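Local structure of fatty acyl CoA synthetase FADD13 (FATTY-ACYL-CoA SYNTHETASE) (Mycobacterium tuberculosis, 3R44) at residues A[204-209]-A[324-329]; A[249-254]-A[270-275]; A[442-447]-A[502-507]. The protein belongs to the ANL superfamily of AMP-binding enzymes, with a large AMP-binding portion followed by a smaller C-terminal domain. All blocks are in the same frame, centred on the assembly; numbering follows the deposited sequence.

Contact 1 of 3, residues A[204-209]-A[324-329]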
loop_
_atom_site.group_PDB
_atom_site.type_symbol
_atom_site.label_atom_id
_atom_site.label_comp_id
_atom_site.label_asym_id
_atom_site.label_seq_id
_atom_site.Cartn_x
_atom_site.Cartn_y
_atom_site.Cartn_z
ATOM N N SER A 204 -14.107 1.076 -11.718
ATOM C CA SER A 204 -14.829 2.139 -12.457
ATOM C C SER A 204 -13.986 3.273 -12.970
ATOM O O SER A 204 -14.468 4.098 -13.754
ATOM C CB SER A 204 -15.948 2.767 -11.609
ATOM O OG SER A 204 -16.929 1.796 -11.335
ATOM N N THR A 205 -12.723 3.334 -12.557
ATOM C CA THR A 205 -11.860 4.438 -12.888
ATOM C C THR A 205 -10.779 4.017 -13.904
ATOM O O THR A 205 -10.540 4.727 -14.855
ATOM C CB THR A 205 -11.192 5.033 -11.605
ATOM O OG1 THR A 205 -12.221 5.376 -10.645
ATOM C CG2 THR A 205 -10.305 6.247 -11.978
ATOM N N ILE A 206 -10.135 2.879 -13.694
ATOM C CA ILE A 206 -9.056 2.495 -14.634
ATOM C C ILE A 206 -9.666 1.751 -15.804
ATOM O O ILE A 206 -10.773 1.205 -15.679
ATOM C CB ILE A 206 -7.970 1.625 -13.975
ATOM C CG1 ILE A 206 -8.477 0.243 -13.597
ATOM C CG2 ILE A 206 -7.371 2.325 -12.750
ATOM C CD1 ILE A 206 -7.300 -0.631 -13.022
ATOM N N ASP A 207 -8.929 1.671 -16.927
ATOM C CA ASP A 207 -9.405 0.926 -18.071
ATOM C C ASP A 207 -9.157 -0.567 -17.848
ATOM O O ASP A 207 -8.204 -1.125 -18.371
ATOM C CB ASP A 207 -8.753 1.435 -19.358
ATOM C CG ASP A 207 -9.222 0.690 -20.621
ATOM O OD1 ASP A 207 -10.184 -0.149 -20.628
ATOM O OD2 ASP A 207 -8.592 0.974 -21.645
ATOM N N VAL A 208 -9.995 -1.201 -17.037
ATOM C CA VAL A 208 -9.940 -2.651 -16.807
ATOM C C VAL A 208 -11.153 -3.281 -17.494
ATOM O O VAL A 208 -12.252 -2.662 -17.512
ATOM C CB VAL A 208 -9.887 -3.015 -15.326
ATOM C CG1 VAL A 208 -11.136 -2.515 -14.561
ATOM C CG2 VAL A 208 -9.668 -4.560 -15.145
ATOM N N ARG A 209 -10.955 -4.463 -18.092
ATOM C CA ARG A 209 -11.950 -5.103 -18.976
ATOM C C ARG A 209 -12.214 -6.538 -18.572
ATOM O O ARG A 209 -11.337 -7.206 -18.031
ATOM C CB ARG A 209 -11.440 -5.060 -20.413
ATOM C CG ARG A 209 -11.058 -3.666 -20.883
ATOM C CD ARG A 209 -10.453 -3.702 -22.264
ATOM N NE ARG A 209 -9.882 -2.409 -22.570
ATOM C CZ ARG A 209 -9.200 -2.160 -23.679
ATOM N NH1 ARG A 209 -8.981 -3.123 -24.561
ATOM N NH2 ARG A 209 -8.714 -0.942 -23.883
ATOM N N GLY A 324 -7.987 6.261 -3.716
ATOM C CA GLY A 324 -7.694 7.644 -3.396
ATOM C C GLY A 324 -7.659 8.437 -4.673
ATOM O O GLY A 324 -8.727 8.870 -5.135
ATOM N N THR A 325 -6.468 8.643 -5.239
ATOM C CA THR A 325 -6.328 9.295 -6.520
ATOM C C THR A 325 -5.619 8.363 -7.517
ATOM O O THR A 325 -4.763 7.543 -7.147
ATOM C CB THR A 325 -5.566 10.683 -6.491
ATOM O OG1 THR A 325 -4.212 10.489 -6.079
ATOM C CG2 THR A 325 -6.236 11.746 -5.568
ATOM N N LEU A 326 -5.941 8.568 -8.800
ATOM C CA LEU A 326 -5.333 7.871 -9.913
ATOM C C LEU A 326 -5.006 8.847 -11.025
ATOM O O LEU A 326 -5.806 9.731 -11.344
ATOM C CB LEU A 326 -6.202 6.705 -10.420
ATOM C CG LEU A 326 -6.317 5.474 -9.476
ATOM C CD1 LEU A 326 -7.331 4.577 -10.101
ATOM C CD2 LEU A 326 -4.983 4.726 -9.259
ATOM N N LEU A 327 -3.795 8.711 -11.539
ATOM C CA LEU A 327 -3.321 9.486 -12.707
ATOM C C LEU A 327 -3.416 8.532 -13.858
ATOM O O LEU A 327 -2.610 7.599 -14.001
ATOM C CB LEU A 327 -1.905 10.009 -12.472
ATOM C CG LEU A 327 -1.294 10.810 -13.625
ATOM C CD1 LEU A 327 -2.042 12.137 -13.665
ATOM C CD2 LEU A 327 0.213 11.009 -13.466
ATOM N N LEU A 328 -4.435 8.720 -14.668
ATOM C CA LEU A 328 -4.681 7.811 -15.744
ATOM C C LEU A 328 -3.566 7.893 -16.815
ATOM O O LEU A 328 -2.784 8.856 -16.882
ATOM C CB LEU A 328 -6.134 7.999 -16.271
ATOM C CG LEU A 328 -7.235 7.770 -15.189
ATOM C CD1 LEU A 328 -8.636 7.884 -15.778
ATOM C CD2 LEU A 328 -7.068 6.457 -14.480
ATOM N N SER A 329 -3.461 6.827 -17.605
ATOM C CA SER A 329 -2.480 6.695 -18.656
ATOM C C SER A 329 -2.339 7.916 -19.578
ATOM O O SER A 329 -1.242 8.400 -19.835
ATOM C CB SER A 329 -2.887 5.497 -19.502
ATOM O OG SER A 329 -3.235 4.412 -18.648
#
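With OG1 of Thr205 beside the backbone N (chi1 -54°), its methyl CG2 falls anti to that N and meets Leu326 and Leu328. Leu326 starts down beside its own backbone N, with CG anti to the carbonyl carbon (chi1 -70°), and an extended second torsion brings CD1 against both the Thr205 methyl and the CG2 branch of Ile206. CD1 of Leu326 touches both residues: it comes 3.9 Å from CG2 of Thr205 and 3.5 Å from CG2 of Ile206. The second distance is tighter than normal van der Waals packing, and the two side chains meet at an oblique angle. Leu328 comes in roughly perpendicular to Thr205; its CD2 sits 4.1 Å from CG2 of Thr205, while its CD1 lies 3.8 Å from Thr205 O. The end of helix 192-205 and the residue after it thus rest against strand 324-327 and the residue that follows it; the strand lies near one end of the mixed nine-stranded sheet in the AMP-binding portion, hydrogen-bonded to strand 310-316 on one side and to Arg341 on the other. No hydrogen bond crosses here. The hydroxyl of Thr205 is engaged elsewhere, with Ser201 O and Met344 N, which leaves the methyl as the branch that packs. Ile206 also touches Tyr288 and Ile290 of strand 288-291. Just beyond, where the chain leaves the helix, Arg209 holds the carboxylate of Asp207 side-on: NE reaches OD1 at 3.0 Å, nearly straight at 177°, and NH2 of Arg209 reaches OD2 of Asp207 at 2.9 Å.

Contact 2 of 3, residues A[249-254]-A[270-275]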
loop_
_atom_site.group_PDB
_atom_site.type_symbol
_atom_site.label_atom_id
_atom_site.label_comp_id
_atom_site.label_asym_id
_atom_site.label_seq_id
_atom_site.Cartn_x
_atom_site.Cartn_y
_atom_site.Cartn_z
ATOM N N LYS A 249 12.666 -12.969 -15.359
ATOM C CA LYS A 249 11.650 -13.966 -15.690
ATOM C C LYS A 249 10.296 -13.335 -15.996
ATOM O O LYS A 249 9.397 -14.011 -16.551
ATOM C CB LYS A 249 11.462 -14.969 -14.540
ATOM C CG LYS A 249 12.703 -15.775 -14.204
ATOM C CD LYS A 249 12.331 -17.176 -13.701
ATOM C CE LYS A 249 13.590 -18.003 -13.409
ATOM N NZ LYS A 249 13.856 -17.856 -11.921
ATOM N N VAL A 250 10.113 -12.061 -15.666
ATOM C CA VAL A 250 8.762 -11.467 -15.727
ATOM C C VAL A 250 8.223 -11.232 -17.140
ATOM O O VAL A 250 7.039 -11.446 -17.396
ATOM C CB VAL A 250 8.669 -10.207 -14.847
ATOM C CG1 VAL A 250 9.561 -9.139 -15.350
ATOM C CG2 VAL A 250 7.190 -9.703 -14.661
ATOM N N TRP A 251 9.083 -10.846 -18.078
ATOM C CA TRP A 251 8.584 -10.568 -19.431
ATOM C C TRP A 251 8.099 -11.851 -20.081
ATOM O O TRP A 251 7.135 -11.827 -20.815
ATOM C CB TRP A 251 9.613 -9.860 -20.311
ATOM C CG TRP A 251 9.798 -8.392 -19.977
ATOM C CD1 TRP A 251 10.892 -7.833 -19.415
ATOM C CD2 TRP A 251 8.846 -7.331 -20.144
ATOM N NE1 TRP A 251 10.704 -6.484 -19.232
ATOM C CE2 TRP A 251 9.445 -6.153 -19.629
ATOM C CE3 TRP A 251 7.538 -7.266 -20.612
ATOM C CZ2 TRP A 251 8.803 -4.911 -19.643
ATOM C CZ3 TRP A 251 6.888 -6.019 -20.625
ATOM C CH2 TRP A 251 7.517 -4.870 -20.135
ATOM N N SER A 252 8.798 -12.959 -19.857
ATOM C CA SER A 252 8.380 -14.255 -20.384
ATOM C C SER A 252 6.992 -14.600 -19.872
ATOM O O SER A 252 6.177 -15.187 -20.558
ATOM C CB SER A 252 9.350 -15.351 -19.917
ATOM O OG SER A 252 9.032 -16.589 -20.521
ATOM N N LEU A 253 6.756 -14.264 -18.620
ATOM C CA LEU A 253 5.527 -14.616 -17.962
ATOM C C LEU A 253 4.443 -13.760 -18.575
ATOM O O LEU A 253 3.341 -14.251 -18.837
ATOM C CB LEU A 253 5.652 -14.341 -16.454
ATOM C CG LEU A 253 4.360 -14.508 -15.643
ATOM C CD1 LEU A 253 3.699 -15.878 -15.915
ATOM C CD2 LEU A 253 4.579 -14.266 -14.108
ATOM N N ILE A 254 4.751 -12.482 -18.777
ATOM C CA ILE A 254 3.810 -11.515 -19.353
ATOM C C ILE A 254 3.387 -11.950 -20.784
ATOM O O ILE A 254 2.199 -11.893 -21.164
ATOM C CB ILE A 254 4.436 -10.106 -19.337
ATOM C CG1 ILE A 254 4.285 -9.473 -17.949
ATOM C CG2 ILE A 254 3.864 -9.194 -20.431
ATOM C CD1 ILE A 254 5.098 -8.178 -17.788
ATOM N N ASN A 270 11.796 0.029 -13.560
ATOM C CA ASN A 270 13.155 0.336 -13.917
ATOM C C ASN A 270 13.970 -0.936 -14.159
ATOM O O ASN A 270 14.672 -1.060 -15.198
ATOM C CB ASN A 270 13.783 1.168 -12.812
ATOM C CG ASN A 270 15.087 1.746 -13.221
ATOM O OD1 ASN A 270 16.089 1.671 -12.462
ATOM N ND2 ASN A 270 15.131 2.313 -14.434
ATOM N N PHE A 271 13.894 -1.917 -13.259
ATOM C CA PHE A 271 14.640 -3.142 -13.524
ATOM C C PHE A 271 14.201 -3.853 -14.777
ATOM O O PHE A 271 15.043 -4.379 -15.523
ATOM C CB PHE A 271 14.600 -4.077 -12.318
ATOM C CG PHE A 271 15.258 -3.487 -11.108
ATOM C CD1 PHE A 271 16.493 -2.850 -11.226
ATOM C CD2 PHE A 271 14.676 -3.595 -9.851
ATOM C CE1 PHE A 271 17.133 -2.323 -10.100
ATOM C CE2 PHE A 271 15.318 -3.041 -8.730
ATOM C CZ PHE A 271 16.512 -2.425 -8.854
ATOM N N MET A 272 12.900 -3.821 -15.044
ATOM C CA MET A 272 12.292 -4.516 -16.166
ATOM C C MET A 272 12.748 -3.907 -17.500
ATOM O O MET A 272 12.759 -4.588 -18.549
ATOM C CB MET A 272 10.766 -4.506 -16.040
ATOM C CG MET A 272 10.332 -5.534 -15.018
ATOM S SD MET A 272 8.574 -5.517 -14.775
ATOM C CE MET A 272 7.828 -5.872 -16.305
ATOM N N ARG A 273 13.151 -2.644 -17.441
ATOM C CA ARG A 273 13.666 -1.945 -18.610
ATOM C C ARG A 273 15.114 -2.352 -18.901
ATOM O O ARG A 273 15.589 -2.206 -20.033
ATOM C CB ARG A 273 13.541 -0.436 -18.395
ATOM C CG ARG A 273 13.901 0.383 -19.580
ATOM C CD ARG A 273 15.094 1.236 -19.309
ATOM N NE ARG A 273 15.503 2.014 -20.477
ATOM C CZ ARG A 273 15.953 1.504 -21.613
ATOM N NH1 ARG A 273 16.017 0.194 -21.792
ATOM N NH2 ARG A 273 16.304 2.328 -22.592
ATOM N N GLN A 274 15.825 -2.854 -17.890
ATOM C CA GLN A 274 17.246 -3.178 -18.073
ATOM C C GLN A 274 17.545 -4.601 -18.547
ATOM O O GLN A 274 18.639 -4.847 -19.124
ATOM C CB GLN A 274 18.044 -2.869 -16.807
ATOM C CG GLN A 274 17.645 -1.606 -16.094
ATOM C CD GLN A 274 17.816 -0.387 -16.966
ATOM O OE1 GLN A 274 18.578 -0.403 -17.957
ATOM N NE2 GLN A 274 17.150 0.682 -16.600
ATOM N N VAL A 275 16.604 -5.518 -18.369
ATOM C CA VAL A 275 16.836 -6.939 -18.737
ATOM C C VAL A 275 16.752 -7.140 -20.262
ATOM O O VAL A 275 16.044 -6.361 -20.937
ATOM C CB VAL A 275 15.900 -7.838 -17.979
ATOM C CG1 VAL A 275 16.235 -7.676 -16.487
ATOM C CG2 VAL A 275 14.444 -7.498 -18.236
#
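Met272 is the bump of this helix-helix contact, and Val250, Trp251 and Ile254 form the hollow that takes it. The two elements, helix 247-256 and helix 266-274, flank strand 261-264 in the chain and belong to the alpha/beta part of the AMP-binding portion. Their short segments cross almost at right angles (-87°) with axes 10.5 Å apart, so the contact is concentrated at one spot. The thioether runs out extended as far as SD and then bends at its last torsion (chi3 60°), which swings CE across the indole. CE of Met272 lies over one face of the Trp251 six-membered ring, 3.9 Å from the centroid, in a CH-pi contact displaced toward the rim. SD stands obliquely to the five-membered ring, a Met-aromatic contact at longer range. The remaining walls of the hollow are aliphatic: CG1 of Val250 presses on CG of Met272 at 3.7 Å from a side chain set crosswise to it, while CD1 of Ile254 meets CE of Met272 tip to tip at 3.9 Å. Val275 adds a smaller contact at the indole edge, its CG2 near the ring plane, 3.8 Å from CD1 of Trp251. Outside the pair, Tyr304 of helix 298-306 touches both Trp251 and Met272, and Lys307 makes a cation-pi contact with the indole. The indole is also fixed along its polar edge: Trp251 NE1 donates to Met272 O at 2.9 Å with an N-H...O angle of 168°, the carbonyl oxygen lying close to the ring plane.

Contact 3 of 3, residues A[442-447]-A[502-507]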
loop_
_atom_site.group_PDB
_atom_site.type_symbol
_atom_site.label_atom_id
_atom_site.label_comp_id
_atom_site.label_asym_id
_atom_site.label_seq_id
_atom_site.Cartn_x
_atom_site.Cartn_y
_atom_site.Cartn_z
ATOM N N ALA A 442 17.545 18.465 0.943
ATOM C CA ALA A 442 16.634 17.517 1.582
ATOM C C ALA A 442 16.649 17.851 3.026
ATOM O O ALA A 442 17.728 18.012 3.590
ATOM C CB ALA A 442 17.134 16.117 1.403
ATOM N N VAL A 443 15.476 17.843 3.676
ATOM C CA VAL A 443 15.348 18.137 5.106
ATOM C C VAL A 443 14.867 16.882 5.835
ATOM O O VAL A 443 13.921 16.211 5.368
ATOM C CB VAL A 443 14.408 19.337 5.375
ATOM C CG1 VAL A 443 14.057 19.485 6.902
ATOM C CG2 VAL A 443 15.039 20.644 4.828
ATOM N N ILE A 444 15.560 16.565 6.919
ATOM C CA ILE A 444 15.198 15.488 7.850
ATOM C C ILE A 444 15.239 15.951 9.296
ATOM O O ILE A 444 15.936 16.908 9.661
ATOM C CB ILE A 444 16.134 14.260 7.747
ATOM C CG1 ILE A 444 17.589 14.669 7.991
ATOM C CG2 ILE A 444 15.940 13.571 6.397
ATOM C CD1 ILE A 444 18.567 13.458 8.216
ATOM N N GLY A 445 14.559 15.217 10.160
ATOM C CA GLY A 445 14.703 15.479 11.564
ATOM C C GLY A 445 15.869 14.647 12.059
ATOM O O GLY A 445 16.078 13.507 11.566
ATOM N N LEU A 446 16.635 15.223 12.983
ATOM C CA LEU A 446 17.691 14.514 13.690
ATOM C C LEU A 446 17.362 14.577 15.151
ATOM O O LEU A 446 16.833 15.596 15.610
ATOM C CB LEU A 446 19.054 15.178 13.455
ATOM C CG LEU A 446 19.608 14.975 12.047
ATOM C CD1 LEU A 446 20.889 15.734 11.867
ATOM C CD2 LEU A 446 19.837 13.513 11.694
ATOM N N PRO A 447 17.695 13.513 15.893
ATOM C CA PRO A 447 17.327 13.515 17.274
ATOM C C PRO A 447 18.013 14.616 18.057
ATOM O O PRO A 447 19.142 14.991 17.771
ATOM C CB PRO A 447 17.731 12.120 17.787
ATOM C CG PRO A 447 18.360 11.402 16.669
ATOM C CD PRO A 447 18.340 12.258 15.455
ATOM N N ILE A 502 14.758 10.859 -3.426
ATOM C CA ILE A 502 15.636 11.132 -2.290
ATOM C C ILE A 502 15.295 10.106 -1.224
ATOM O O ILE A 502 14.102 9.854 -0.931
ATOM C CB ILE A 502 15.415 12.523 -1.682
ATOM C CG1 ILE A 502 15.720 13.608 -2.693
ATOM C CG2 ILE A 502 16.318 12.725 -0.460
ATOM C CD1 ILE A 502 17.085 13.801 -2.823
ATOM N N LEU A 503 16.327 9.447 -0.703
ATOM C CA LEU A 503 16.163 8.382 0.274
ATOM C C LEU A 503 16.365 8.966 1.669
ATOM O O LEU A 503 17.484 8.970 2.205
ATOM C CB LEU A 503 17.181 7.278 -0.006
ATOM C CG LEU A 503 16.951 6.574 -1.342
ATOM C CD1 LEU A 503 18.105 5.607 -1.609
ATOM C CD2 LEU A 503 15.594 5.848 -1.347
ATOM N N LYS A 504 15.308 9.500 2.252
ATOM C CA LYS A 504 15.412 10.078 3.617
ATOM C C LYS A 504 15.841 9.090 4.707
ATOM O O LYS A 504 16.515 9.482 5.682
ATOM C CB LYS A 504 14.142 10.845 3.982
ATOM C CG LYS A 504 14.001 12.033 3.099
ATOM C CD LYS A 504 12.929 12.976 3.495
ATOM C CE LYS A 504 13.084 14.257 2.652
ATOM N NZ LYS A 504 12.366 15.324 3.214
ATOM N N THR A 505 15.532 7.800 4.550
ATOM C CA THR A 505 15.985 6.802 5.521
ATOM C C THR A 505 17.520 6.695 5.485
ATOM O O THR A 505 18.175 6.571 6.506
ATOM C CB THR A 505 15.418 5.415 5.199
ATOM O OG1 THR A 505 15.713 5.124 3.823
ATOM C CG2 THR A 505 13.930 5.389 5.356
ATOM N N VAL A 506 18.084 6.753 4.288
ATOM C CA VAL A 506 19.562 6.776 4.123
ATOM C C VAL A 506 20.168 8.077 4.707
ATOM O O VAL A 506 21.146 8.023 5.484
ATOM C CB VAL A 506 19.996 6.520 2.672
ATOM C CG1 VAL A 506 21.541 6.625 2.547
ATOM C CG2 VAL A 506 19.493 5.084 2.210
ATOM N N LEU A 507 19.543 9.222 4.418
ATOM C CA LEU A 507 19.991 10.447 5.029
ATOM C C LEU A 507 20.054 10.348 6.520
ATOM O O LEU A 507 21.046 10.767 7.098
ATOM C CB LEU A 507 19.102 11.609 4.677
ATOM C CG LEU A 507 19.393 12.241 3.320
ATOM C CD1 LEU A 507 18.208 13.233 3.002
ATOM C CD2 LEU A 507 20.750 12.991 3.265
#
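Ala442 and Leu507 meet at the apolar heart of this strand-on-helix packing in the C-terminal part of the chain, where strand 438-448, at one edge of a three-stranded mixed sheet, receives the first turn of helix 504-511. CB of Ala442 is 3.5 Å from CD1 of Leu507, tighter than usual carbon packing, and CG2 of Ile502 comes within 4.0 Å of CB of Ala442. Ile444, two residues on and also facing the helix, brings both branches into play. Its CD1 approaches CB of Leu507 at 4.0 Å, while its CG2 lies 4.1 Å from CB of Lys504; the Ile444 and Lys504 side chains run past each other in opposite directions. Such alternation, Ala442 and Ile444 toward the helix and Val443 away from it, is that of a regular strand.

Polar contact across the pair falls to Lys504. An aliphatic chain extended beyond CG takes its ammonium group to the strand backbone, and Glu429 OE2 supplies a salt bridge to the same nitrogen while also accepting from Val443 N. The carboxylate thus ties lysine and strand together. Lys504 NZ donates to Val443 O at 2.8 Å, in the carbonyl plane, with a C=O...N angle of 151°.

Contacts 1 and 2 belong to the AMP-binding portion, contact 2 falling in the chain between the segments of contact 1; contact 3 follows in the C-terminal part. None touches another, and no helix or strand is shared. The centres of contacts 1 and 2 are about 23 Å apart; that of contact 3 lies about 33 Å from the first and 31 Å from the second. Contacts 2 and 3 are mostly buried, contact 1 only partly. Contact 1 sets a helix end and the loop after it on a strand and its following residue by apolar packing; contact 2 crosses two helices, an indole bonded to a backbone carbonyl; contact 3 adds a lysine charge at a strand backbone.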